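Local coordinates for protein uracil-dna glycosylase (Deinococcus radiodurans, PDB 4UQM) that belongs to the uracil-DNA glycosylase superfamily and folds around a central parallel beta-sheet flanked by helices, modelled here with bound nucleic acid, at residues A[114-117]-A[121-124]; A[162-167]-A[188-193]; A[48-53]-A[146-151]; A[68-73]-A[132-137]. The protein carries 1 engineered substitution. All blocks are in the same frame, centred on the assembly; numbering follows the deposited sequence.

Interaction 1: A[114-117]-A[121-124]; sequences ELTE and GFVA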
loop_
_atom_site.group_PDB
_atom_site.type_symbol
_atom_site.label_atom_id
_atom_site.label_comp_id
_atom_site.label_asym_id
_atom_site.label_seq_id
_atom_site.Cartn_x
_atom_site.Cartn_y
_atom_site.Cartn_z
ATOM N N GLU A 114 -9.859 8.302 -12.078
ATOM C CA GLU A 114 -10.120 6.983 -12.576
ATOM C C GLU A 114 -11.364 6.358 -11.888
ATOM O O GLU A 114 -12.222 5.741 -12.556
ATOM C CB GLU A 114 -8.878 6.106 -12.425
ATOM C CG GLU A 114 -9.062 4.687 -12.942
ATOM C CD GLU A 114 -9.216 4.571 -14.434
ATOM O OE1 GLU A 114 -8.868 5.519 -15.165
ATOM O OE2 GLU A 114 -9.671 3.472 -14.888
ATOM N N LEU A 115 -11.480 6.513 -10.570
ATOM C CA LEU A 115 -12.694 6.078 -9.822
ATOM C C LEU A 115 -13.961 6.726 -10.345
ATOM O O LEU A 115 -14.977 6.058 -10.487
ATOM C CB LEU A 115 -12.518 6.411 -8.340
ATOM C CG LEU A 115 -11.807 5.354 -7.506
ATOM C CD1 LEU A 115 -11.392 5.919 -6.164
ATOM C CD2 LEU A 115 -12.718 4.119 -7.302
ATOM N N THR A 116 -13.889 8.021 -10.658
ATOM C CA THR A 116 -15.041 8.761 -11.170
ATOM C C THR A 116 -15.517 8.135 -12.483
ATOM O O THR A 116 -16.718 8.005 -12.680
ATOM C CB THR A 116 -14.681 10.243 -11.341
ATOM O OG1 THR A 116 -14.420 10.795 -10.046
ATOM C CG2 THR A 116 -15.823 11.061 -12.005
ATOM N N GLU A 117 -14.605 7.658 -13.328
ATOM C CA GLU A 117 -15.002 7.031 -14.561
ATOM C C GLU A 117 -15.344 5.555 -14.405
ATOM O O GLU A 117 -16.184 5.056 -15.136
ATOM C CB GLU A 117 -13.902 7.191 -15.605
ATOM C CG GLU A 117 -13.579 8.621 -15.968
ATOM C CD GLU A 117 -14.793 9.479 -16.338
ATOM O OE1 GLU A 117 -15.557 9.112 -17.253
ATOM O OE2 GLU A 117 -15.011 10.539 -15.681
ATOM N N GLY A 121 -21.292 6.657 -9.996
ATOM C CA GLY A 121 -21.710 7.283 -8.743
ATOM C C GLY A 121 -20.613 7.753 -7.815
ATOM O O GLY A 121 -20.878 8.467 -6.839
ATOM N N PHE A 122 -19.367 7.379 -8.095
ATOM C CA PHE A 122 -18.270 7.843 -7.235
ATOM C C PHE A 122 -18.151 9.364 -7.354
ATOM O O PHE A 122 -18.092 9.908 -8.493
ATOM C CB PHE A 122 -16.946 7.186 -7.626
ATOM C CG PHE A 122 -15.803 7.655 -6.790
ATOM C CD1 PHE A 122 -15.544 7.080 -5.554
ATOM C CD2 PHE A 122 -15.025 8.741 -7.196
ATOM C CE1 PHE A 122 -14.503 7.573 -4.749
ATOM C CE2 PHE A 122 -13.979 9.216 -6.418
ATOM C CZ PHE A 122 -13.718 8.638 -5.178
ATOM N N VAL A 123 -18.096 10.055 -6.213
ATOM C CA VAL A 123 -17.896 11.511 -6.183
ATOM C C VAL A 123 -16.632 11.763 -5.380
ATOM O O VAL A 123 -16.582 11.441 -4.205
ATOM C CB VAL A 123 -19.084 12.261 -5.530
ATOM C CG1 VAL A 123 -18.810 13.746 -5.487
ATOM C CG2 VAL A 123 -20.357 12.048 -6.309
ATOM N N ALA A 124 -15.601 12.326 -6.008
ATOM C CA ALA A 124 -14.356 12.584 -5.333
ATOM C C ALA A 124 -14.549 13.596 -4.209
ATOM O O ALA A 124 -15.138 14.644 -4.443
ATOM C CB ALA A 124 -13.330 13.108 -6.315
HETATM O O HOH W 1 -15.780 12.854 -8.867
HETATM O O HOH W 2 -18.925 8.943 -11.049
#

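Interaction 2: A[162-167]-A[188-193]; sequences HFTDAV and RKKKKL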
loop_
_atom_site.group_PDB
_atom_site.type_symbol
_atom_site.label_atom_id
_atom_site.label_comp_id
_atom_site.label_asym_id
_atom_site.label_seq_id
_atom_site.Cartn_x
_atom_site.Cartn_y
_atom_site.Cartn_z
ATOM N N HIS A 162 12.651 -7.142 0.434
ATOM C CA HIS A 162 12.546 -8.471 1.042
ATOM C C HIS A 162 11.383 -8.495 2.034
ATOM O O HIS A 162 10.665 -9.470 2.140
ATOM C CB HIS A 162 13.835 -8.798 1.780
ATOM C CG HIS A 162 15.014 -8.965 0.897
ATOM N ND1 HIS A 162 15.029 -9.864 -0.144
ATOM C CD2 HIS A 162 16.242 -8.402 0.936
ATOM C CE1 HIS A 162 16.219 -9.827 -0.731
ATOM N NE2 HIS A 162 16.963 -8.922 -0.111
ATOM N N PHE A 163 11.241 -7.430 2.801
ATOM C CA PHE A 163 10.156 -7.358 3.787
ATOM C C PHE A 163 8.787 -7.301 3.094
ATOM O O PHE A 163 7.860 -8.033 3.486
ATOM C CB PHE A 163 10.333 -6.142 4.667
ATOM C CG PHE A 163 9.230 -5.992 5.689
ATOM C CD1 PHE A 163 9.221 -6.797 6.818
ATOM C CD2 PHE A 163 8.159 -5.127 5.456
ATOM C CE1 PHE A 163 8.161 -6.716 7.718
ATOM C CE2 PHE A 163 7.118 -5.026 6.357
ATOM C CZ PHE A 163 7.126 -5.796 7.512
ATOM N N THR A 164 8.646 -6.471 2.070
ATOM C CA THR A 164 7.354 -6.430 1.399
ATOM C C THR A 164 7.108 -7.686 0.551
ATOM O O THR A 164 5.953 -8.072 0.377
ATOM C CB THR A 164 7.115 -5.130 0.617
ATOM O OG1 THR A 164 8.129 -4.980 -0.353
ATOM C CG2 THR A 164 7.081 -3.964 1.556
ATOM N N ASP A 165 8.147 -8.384 0.096
ATOM C CA ASP A 165 7.943 -9.776 -0.431
ATOM C C ASP A 165 7.277 -10.663 0.623
ATOM O O ASP A 165 6.369 -11.425 0.323
ATOM C CB ASP A 165 9.279 -10.455 -0.818
ATOM C CG ASP A 165 9.885 -9.958 -2.152
ATOM O OD1 ASP A 165 9.204 -9.232 -2.905
ATOM O OD2 ASP A 165 11.048 -10.379 -2.392
ATOM N N ALA A 166 7.766 -10.595 1.870
ATOM C CA ALA A 166 7.214 -11.419 2.939
ATOM C C ALA A 166 5.757 -11.071 3.228
ATOM O O ALA A 166 4.935 -11.977 3.483
ATOM C CB ALA A 166 8.075 -11.326 4.201
ATOM N N VAL A 167 5.406 -9.799 3.132
ATOM C CA VAL A 167 4.007 -9.388 3.320
ATOM C C VAL A 167 3.131 -9.968 2.206
ATOM O O VAL A 167 2.102 -10.588 2.474
ATOM C CB VAL A 167 3.873 -7.869 3.397
ATOM C CG1 VAL A 167 2.406 -7.425 3.401
ATOM C CG2 VAL A 167 4.605 -7.285 4.613
ATOM N N ARG A 188 5.172 -4.089 -9.551
ATOM C CA ARG A 188 4.961 -5.222 -10.446
ATOM C C ARG A 188 6.021 -6.315 -10.360
ATOM O O ARG A 188 5.763 -7.444 -10.788
ATOM C CB ARG A 188 4.757 -4.709 -11.856
ATOM C CG ARG A 188 3.402 -4.002 -11.959
ATOM C CD ARG A 188 3.273 -3.208 -13.232
ATOM N NE ARG A 188 3.005 -4.013 -14.389
ATOM C CZ ARG A 188 2.709 -3.518 -15.597
ATOM N NH1 ARG A 188 2.730 -2.208 -15.835
ATOM N NH2 ARG A 188 2.414 -4.359 -16.570
ATOM N N LYS A 189 7.181 -6.017 -9.770
ATOM C CA LYS A 189 8.193 -7.060 -9.533
ATOM C C LYS A 189 7.659 -8.165 -8.603
ATOM O O LYS A 189 8.200 -9.270 -8.627
ATOM C CB LYS A 189 9.477 -6.445 -8.948
ATOM C CG LYS A 189 10.145 -5.423 -9.830
ATOM C CD LYS A 189 11.526 -4.991 -9.380
ATOM C CE LYS A 189 12.067 -3.895 -10.295
ATOM N NZ LYS A 189 12.055 -4.224 -11.720
ATOM N N LYS A 190 6.616 -7.870 -7.817
ATOM C CA LYS A 190 6.030 -8.863 -6.879
ATOM C C LYS A 190 5.136 -9.896 -7.594
ATOM O O LYS A 190 4.694 -10.885 -6.976
ATOM C CB LYS A 190 5.163 -8.203 -5.804
ATOM C CG LYS A 190 5.732 -7.075 -5.018
ATOM C CD LYS A 190 6.890 -7.467 -4.243
ATOM C CE LYS A 190 7.201 -6.407 -3.185
ATOM N NZ LYS A 190 8.589 -6.601 -2.777
ATOM N N LYS A 191 4.813 -9.655 -8.874
ATOM C CA LYS A 191 3.790 -10.497 -9.539
ATOM C C LYS A 191 4.065 -11.988 -9.461
ATOM O O LYS A 191 3.160 -12.743 -9.215
ATOM C CB LYS A 191 3.608 -10.075 -10.993
ATOM C CG LYS A 191 2.508 -10.838 -11.706
ATOM C CD LYS A 191 2.400 -10.321 -13.116
ATOM C CE LYS A 191 1.405 -11.097 -13.938
ATOM N NZ LYS A 191 1.675 -10.715 -15.356
ATOM N N LYS A 192 5.317 -12.403 -9.663
ATOM C CA LYS A 192 5.693 -13.806 -9.586
ATOM C C LYS A 192 5.425 -14.518 -8.256
ATOM O O LYS A 192 5.328 -15.748 -8.219
ATOM C CB LYS A 192 7.182 -14.001 -9.969
ATOM C CG LYS A 192 8.182 -13.403 -8.998
ATOM C CD LYS A 192 9.607 -13.888 -9.249
ATOM C CE LYS A 192 9.910 -15.113 -8.384
ATOM N NZ LYS A 192 11.209 -15.776 -8.622
ATOM N N LEU A 193 5.287 -13.731 -7.186
ATOM C CA LEU A 193 5.018 -14.299 -5.865
ATOM C C LEU A 193 3.550 -14.649 -5.694
ATOM O O LEU A 193 3.203 -15.335 -4.715
ATOM C CB LEU A 193 5.386 -13.267 -4.778
ATOM C CG LEU A 193 6.856 -12.847 -4.770
ATOM C CD1 LEU A 193 7.076 -11.786 -3.705
ATOM C CD2 LEU A 193 7.796 -14.020 -4.661
HETATM O O HOH W 3 9.930 -9.366 -5.681
#

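Interaction 3: A[48-53]-A[146-151]; sequences RQERKE and TVRAAQ. Engineered in segment 146-151: A150 (natural residue Gly).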
loop_
_atom_site.group_PDB
_atom_site.type_symbol
_atom_site.label_atom_id
_atom_site.label_comp_id
_atom_site.label_asym_id
_atom_site.label_seq_id
_atom_site.Cartn_x
_atom_site.Cartn_y
_atom_site.Cartn_z
ATOM N N ARG A 48 18.145 4.156 10.483
ATOM C CA ARG A 48 18.545 5.011 11.587
ATOM C C ARG A 48 19.587 6.075 11.171
ATOM O O ARG A 48 19.485 7.239 11.517
ATOM C CB ARG A 48 19.036 4.150 12.730
ATOM C CG ARG A 48 17.903 3.375 13.381
ATOM C CD ARG A 48 18.447 2.305 14.318
ATOM N NE ARG A 48 17.368 1.501 14.876
ATOM C CZ ARG A 48 17.538 0.464 15.694
ATOM N NH1 ARG A 48 18.762 0.079 16.079
ATOM N NH2 ARG A 48 16.472 -0.216 16.103
ATOM N N GLN A 49 20.538 5.672 10.345
ATOM C CA GLN A 49 21.515 6.625 9.801
ATOM C C GLN A 49 20.849 7.648 8.912
ATOM O O GLN A 49 21.145 8.863 8.984
ATOM C CB GLN A 49 22.608 5.888 9.008
ATOM C CG GLN A 49 23.729 5.294 9.817
ATOM C CD GLN A 49 24.665 6.395 10.339
ATOM O OE1 GLN A 49 24.549 7.560 9.960
ATOM N NE2 GLN A 49 25.520 6.044 11.201
ATOM N N GLU A 50 19.937 7.164 8.077
ATOM C CA GLU A 50 19.225 8.077 7.191
ATOM C C GLU A 50 18.400 9.123 7.960
ATOM O O GLU A 50 18.391 10.316 7.628
ATOM C CB GLU A 50 18.318 7.322 6.216
ATOM C CG GLU A 50 19.082 6.616 5.104
ATOM C CD GLU A 50 19.396 7.567 3.940
ATOM O OE1 GLU A 50 18.458 8.137 3.392
ATOM O OE2 GLU A 50 20.589 7.809 3.617
ATOM N N ARG A 51 17.735 8.678 9.026
ATOM C CA ARG A 51 16.956 9.620 9.869
ATOM C C ARG A 51 17.836 10.617 10.622
ATOM O O ARG A 51 17.420 11.772 10.919
ATOM C CB ARG A 51 16.012 8.882 10.815
ATOM C CG ARG A 51 14.864 8.215 10.106
ATOM C CD ARG A 51 13.850 7.639 11.077
ATOM N NE ARG A 51 12.788 6.908 10.379
ATOM C CZ ARG A 51 11.728 7.454 9.720
ATOM N NH1 ARG A 51 11.501 8.765 9.636
ATOM N NH2 ARG A 51 10.898 6.648 9.073
ATOM N N LYS A 52 19.072 10.213 10.904
ATOM C CA LYS A 52 20.048 11.109 11.521
ATOM C C LYS A 52 20.467 12.210 10.562
ATOM O O LYS A 52 20.610 13.370 10.969
ATOM C CB LYS A 52 21.260 10.300 11.974
ATOM C CG LYS A 52 22.431 11.085 12.516
ATOM C CD LYS A 52 23.580 10.116 12.867
ATOM C CE LYS A 52 24.850 10.804 13.330
ATOM N NZ LYS A 52 25.990 9.888 13.101
ATOM N N GLU A 53 20.674 11.854 9.296
ATOM C CA GLU A 53 21.315 12.772 8.341
ATOM C C GLU A 53 20.348 13.492 7.445
ATOM O O GLU A 53 20.728 14.454 6.825
ATOM C CB GLU A 53 22.363 12.039 7.493
ATOM C CG GLU A 53 23.515 11.420 8.287
ATOM C CD GLU A 53 24.379 12.442 8.996
ATOM O OE1 GLU A 53 24.183 13.620 8.713
ATOM O OE2 GLU A 53 25.269 12.056 9.770
ATOM N N THR A 146 9.823 3.602 3.201
ATOM C CA THR A 146 10.339 4.930 3.594
ATOM C C THR A 146 10.949 5.601 2.358
ATOM O O THR A 146 11.199 4.943 1.328
ATOM C CB THR A 146 11.438 4.793 4.675
ATOM O OG1 THR A 146 12.472 3.906 4.242
ATOM C CG2 THR A 146 10.871 4.322 6.018
ATOM N N VAL A 147 11.182 6.899 2.457
ATOM C CA VAL A 147 11.784 7.680 1.380
ATOM C C VAL A 147 12.452 8.908 1.953
ATOM O O VAL A 147 12.032 9.452 2.967
ATOM C CB VAL A 147 10.701 8.078 0.364
ATOM C CG1 VAL A 147 9.640 8.995 0.972
ATOM C CG2 VAL A 147 11.308 8.702 -0.885
ATOM N N ARG A 148 13.553 9.310 1.352
ATOM C CA ARG A 148 14.192 10.589 1.694
ATOM C C ARG A 148 13.406 11.744 1.076
ATOM O O ARG A 148 12.928 11.655 -0.083
ATOM C CB ARG A 148 15.640 10.579 1.179
ATOM C CG ARG A 148 16.555 11.616 1.750
ATOM C CD ARG A 148 17.927 11.472 1.105
ATOM N NE ARG A 148 18.587 10.135 1.154
ATOM C CZ ARG A 148 19.628 9.766 0.424
ATOM N NH1 ARG A 148 20.204 10.588 -0.433
ATOM N NH2 ARG A 148 20.137 8.581 0.544
ATOM N N ALA A 149 13.242 12.823 1.834
ATOM C CA ALA A 149 12.553 13.990 1.340
ATOM C C ALA A 149 13.001 14.421 -0.024
ATOM O O ALA A 149 14.188 14.446 -0.311
ATOM C CB ALA A 149 12.699 15.146 2.331
ATOM N N ALA A 150 12.041 14.767 -0.861
ATOM C CA ALA A 150 12.269 15.239 -2.212
ATOM C C ALA A 150 12.842 14.293 -3.230
ATOM O O ALA A 150 13.044 14.734 -4.373
ATOM C CB ALA A 150 13.069 16.544 -2.208
ATOM N N GLN A 151 13.029 13.005 -2.891
ATOM C CA GLN A 151 13.771 12.086 -3.743
ATOM C C GLN A 151 13.031 10.730 -3.918
ATOM O O GLN A 151 13.209 9.798 -3.123
ATOM C CB GLN A 151 15.145 11.878 -3.118
ATOM C CG GLN A 151 16.020 13.110 -3.060
ATOM C CD GLN A 151 17.293 12.975 -2.184
ATOM O OE1 GLN A 151 17.983 11.939 -2.233
ATOM N NE2 GLN A 151 17.631 14.040 -1.426
#

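Interaction 4: A[68-73]-A[132-137]; sequences RYTPLG and SWAEQG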
loop_
_atom_site.group_PDB
_atom_site.type_symbol
_atom_site.label_atom_id
_atom_site.label_comp_id
_atom_site.label_asym_id
_atom_site.label_seq_id
_atom_site.Cartn_x
_atom_site.Cartn_y
_atom_site.Cartn_z
ATOM N N ARG A 68 -1.146 -2.114 10.759
ATOM C CA ARG A 68 -1.998 -1.815 11.900
ATOM C C ARG A 68 -3.470 -1.645 11.594
ATOM O O ARG A 68 -4.341 -2.021 12.409
ATOM C CB ARG A 68 -1.487 -0.543 12.641
ATOM C CG ARG A 68 -0.069 -0.732 13.191
ATOM C CD ARG A 68 0.338 0.398 14.126
ATOM N NE ARG A 68 1.667 0.112 14.673
ATOM C CZ ARG A 68 2.818 0.647 14.269
ATOM N NH1 ARG A 68 2.876 1.527 13.286
ATOM N NH2 ARG A 68 3.930 0.188 14.746
ATOM N N TYR A 69 -3.766 -1.067 10.454
ATOM C CA TYR A 69 -5.175 -0.711 10.118
ATOM C C TYR A 69 -5.873 -1.831 9.370
ATOM O O TYR A 69 -7.090 -1.857 9.387
ATOM C CB TYR A 69 -5.209 0.671 9.405
ATOM C CG TYR A 69 -4.604 1.738 10.331
ATOM C CD1 TYR A 69 -4.408 1.466 11.704
ATOM C CD2 TYR A 69 -4.140 2.967 9.875
ATOM C CE1 TYR A 69 -3.842 2.376 12.564
ATOM C CE2 TYR A 69 -3.603 3.912 10.775
ATOM C CZ TYR A 69 -3.408 3.568 12.090
ATOM O OH TYR A 69 -2.855 4.386 13.113
ATOM N N THR A 70 -5.138 -2.787 8.799
ATOM C CA THR A 70 -5.746 -3.920 8.103
ATOM C C THR A 70 -5.030 -5.215 8.517
ATOM O O THR A 70 -4.042 -5.562 7.906
ATOM C CB THR A 70 -5.636 -3.726 6.593
ATOM O OG1 THR A 70 -6.117 -2.405 6.245
ATOM C CG2 THR A 70 -6.459 -4.785 5.889
ATOM N N PRO A 71 -5.563 -5.961 9.498
ATOM C CA PRO A 71 -5.007 -7.271 9.916
ATOM C C PRO A 71 -4.926 -8.253 8.737
ATOM O O PRO A 71 -5.744 -8.182 7.810
ATOM C CB PRO A 71 -6.012 -7.771 10.946
ATOM C CG PRO A 71 -6.593 -6.496 11.523
ATOM C CD PRO A 71 -6.667 -5.520 10.363
ATOM N N LEU A 72 -3.958 -9.167 8.767
ATOM C CA LEU A 72 -3.796 -10.140 7.707
ATOM C C LEU A 72 -5.092 -10.877 7.406
ATOM O O LEU A 72 -5.466 -11.065 6.240
ATOM C CB LEU A 72 -2.715 -11.152 8.139
ATOM C CG LEU A 72 -2.425 -12.343 7.230
ATOM C CD1 LEU A 72 -2.165 -11.924 5.791
ATOM C CD2 LEU A 72 -1.277 -13.161 7.809
ATOM N N GLY A 73 -5.785 -11.311 8.441
ATOM C CA GLY A 73 -7.049 -11.994 8.268
ATOM C C GLY A 73 -8.159 -11.194 7.599
ATOM O O GLY A 73 -9.152 -11.793 7.146
ATOM N N SER A 132 -10.975 4.763 5.580
ATOM C CA SER A 132 -12.223 3.985 5.404
ATOM C C SER A 132 -12.078 2.866 4.382
ATOM O O SER A 132 -12.877 1.918 4.416
ATOM C CB SER A 132 -13.429 4.872 5.094
ATOM O OG SER A 132 -13.265 5.483 3.840
ATOM N N TRP A 133 -11.076 2.915 3.530
ATOM C CA TRP A 133 -10.755 1.779 2.663
ATOM C C TRP A 133 -9.993 0.701 3.460
ATOM O O TRP A 133 -10.284 -0.481 3.380
ATOM C CB TRP A 133 -9.887 2.183 1.467
ATOM C CG TRP A 133 -10.560 3.011 0.413
ATOM C CD1 TRP A 133 -11.882 3.329 0.315
ATOM C CD2 TRP A 133 -9.919 3.626 -0.710
ATOM N NE1 TRP A 133 -12.090 4.124 -0.789
ATOM C CE2 TRP A 133 -10.906 4.275 -1.458
ATOM C CE3 TRP A 133 -8.613 3.611 -1.198
ATOM C CZ2 TRP A 133 -10.609 5.004 -2.603
ATOM C CZ3 TRP A 133 -8.337 4.297 -2.377
ATOM C CH2 TRP A 133 -9.322 4.979 -3.063
ATOM N N ALA A 134 -9.030 1.159 4.273
ATOM C CA ALA A 134 -8.254 0.209 5.113
ATOM C C ALA A 134 -9.169 -0.569 6.046
ATOM O O ALA A 134 -8.972 -1.769 6.302
ATOM C CB ALA A 134 -7.206 0.953 5.903
ATOM N N GLU A 135 -10.185 0.120 6.554
ATOM C CA GLU A 135 -11.128 -0.523 7.469
ATOM C C GLU A 135 -12.008 -1.598 6.810
ATOM O O GLU A 135 -12.653 -2.378 7.540
ATOM C CB GLU A 135 -12.016 0.545 8.074
ATOM C CG GLU A 135 -11.274 1.474 9.031
ATOM C CD GLU A 135 -12.061 2.723 9.481
ATOM O OE1 GLU A 135 -13.020 3.173 8.823
ATOM O OE2 GLU A 135 -11.661 3.296 10.505
ATOM N N GLN A 136 -12.090 -1.572 5.474
ATOM C CA GLN A 136 -12.838 -2.590 4.697
ATOM C C GLN A 136 -11.985 -3.706 4.176
ATOM O O GLN A 136 -12.447 -4.473 3.368
ATOM C CB GLN A 136 -13.504 -1.925 3.517
ATOM C CG GLN A 136 -14.579 -0.939 3.846
ATOM C CD GLN A 136 -15.046 -0.381 2.493
ATOM O OE1 GLN A 136 -15.683 -1.141 1.739
ATOM N NE2 GLN A 136 -14.771 0.874 2.178
ATOM N N GLY A 137 -10.715 -3.813 4.549
ATOM C CA GLY A 137 -9.891 -4.917 4.063
ATOM C C GLY A 137 -9.001 -4.549 2.919
ATOM O O GLY A 137 -8.441 -5.473 2.322
#

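Interaction 1: A[114-117]-A[121-124]
L115 and F122 meet where the chain, having reached the end of helix 106-118, turns through a short loop and folds back on the helix's last residues, a helix-loop return on the periphery of the alpha/beta fold of the uracil-DNA glycosylase superfamily. The tight part of the contact is a CH-pi interaction. CB of L115 sits over one face of the F122 ring, 3.7 Å from its centroid and only 15° off the ring normal, though displaced toward the rim. The leucine then runs obliquely across the ring, bringing CD1 to 3.7 Å from CZ of F122, so that the beta carbon and a methyl of one residue share the aromatic surface. F122 offers this face because its CG lies anti to the backbone N (chi1 179°), carrying the ring in against the helix. L115 also packs on F221 of helix 220-230 and on W238.

The T116 side is looser and wetter. OG1 of T116 lies in the ring plane at the edge of F122, 3.6 Å from CD2, while its own hydrogen bond goes back along the helix to the carbonyl oxygen of Y112. Solvent supplies the polar links between helix and loop. One water donates to the carbonyl oxygens of both T116 and F122, bridging the two backbones. A second reaches further along the loop, toward A124, past V123, whose N is taken up by Q239. This second water donates to OG1 of T116 at 2.7 Å and accepts from N of A124 at 2.9 Å.

Interaction 2: A[162-167]-A[188-193]
Helix 160-172 is joined to the loop that leads from helix 185-188 toward the edge strand 200-204 by a buried lysine, K190, reaching from the loop to T164 and D165 on the helix. The loop opens with a type I turn from R188 to K191, and K190 lies within it. A bend at chi2 (-62°) in an otherwise extended chain sends its ammonium group to the helix surface. There NZ donates to OD1 of D165 at 2.7 Å, a salt bridge in which the nitrogen stands above the carboxylate plane, 46° out of it. NZ also donates to OG1 of T164 at 3.0 Å, the lysine crossing the threonine at about a right angle. OG1 has a further hydrogen bond, to the carbonyl oxygen of A143. L193, farther along the loop, packs its CD1 3.4 Å from OD1 of D165, and a water donates to the same oxygen at 2.9 Å. Three oxygens of helix 160-172 thus meet the ammonium, the third through a weak bond to the carbonyl oxygen of E161. Its charge is probably balanced mainly by the D165 carboxylate, and the close ion pair would probably favour the ionised form of both D165 and K190.

Interaction 3: A[48-53]-A[146-151]
A bend at chi2 of E50 (-84°) and another at chi3 of R148 turn the two side chains so that carboxylate and guanidinium meet, their chains crossing at about a right angle. E50 projects from the last turns of helix 38-53. R148 comes from strand 147-148, which pairs antiparallel with strand 56-57, and opens a type II turn, R148 to Q151, that contains the engineered residue A150.

The salt bridge is lopsided. NE of R148 donates to OE1 of E50 at 3.0 Å with an N-H...O angle of 150°, using the syn lone pair of that oxygen. NH2 adds only weak bonds, at 3.3 Å to OE1 and at 3.2 Å to OE2 of E50. The carboxylate and guanidinium planes are 42° apart, so the pairing is not a flat two-pronged one. Y54 makes a cation-pi contact with the same guanidinium.

From the next residue of the helix, NH2 of R51 passes 3.8 Å from the methyl CG2 of T146, a van der Waals touch, while the polar end of R51 is held by the carbonyl oxygen of P58. H155 ties the two halves together, its NE2 bonded to OE1 of E50 and its ND1 to OG1 of T146, which W160 NE1 also meets. OE1 of E50 therefore serves both R148 and H155, and the electrostatic pull of the arginine would be expected to keep this buried carboxylate ionised and so a strong acceptor for its partners.

Interaction 4: A[68-73]-A[132-137]
The backbone leaves helix 65-69 at T70 and passes the C-terminal end of helix 131-134, bringing the CA atoms of T70 and A134 to 5.7 Å, where a Schellman motif ends that second helix. G137, with a positive phi of 99°, is its C-prime residue: G137 N bonds to A134 O at 3.2 Å, and V138 N reaches back to W133 O.

T70 plugs into this helix end. Its OG1 donates to A134 O at 2.9 Å, approaching well off the line of the carbonyl (C=O...O angle 111°) and tilted 29° from the carbonyl plane. The G137 N-H arrives from the opposite face of that plane, so the oxygen is gripped from both sides and the capping turn is tied to the segment that leaves helix 65-69. With OG1 lying beside the backbone N of T70 and anti to its carbonyl carbon, CG2 is turned the other way, onto the bare backbone of G137, 3.9 Å from its CA.

An apolar touch lies next to the bond: CB of Y69 is 4.0 Å from CB of A134, while the ring of the tyrosine leads away from the contact. The motif leads straight into strand 138-142 of the parallel sheet, whose L139 packs on T70. The same CB of A134 also lies against the threonine hydroxyl, 3.5 Å from OG1 of T70.

How the interactions relate
From the N terminus, helix 38-53 supplies the first half of interaction 3, whose partner at 146-151 closes the longest of the four loops. Inside it, the end of helix 65-69 opens interaction 4, closed at 132-137 as the chain enters strand 138-142. Nested deeper still is interaction 1, a short return at the end of helix 106-118. Interaction 2 follows in series, joining helix 160-172 to the loop before strand 200-204. Interactions 1 and 4 touch directly, CD1 of L115 packing 3.8 Å from CZ2 of W133. Interactions 1 and 2 lie on opposite sides of the chain's centre, their centres about 29 Å apart.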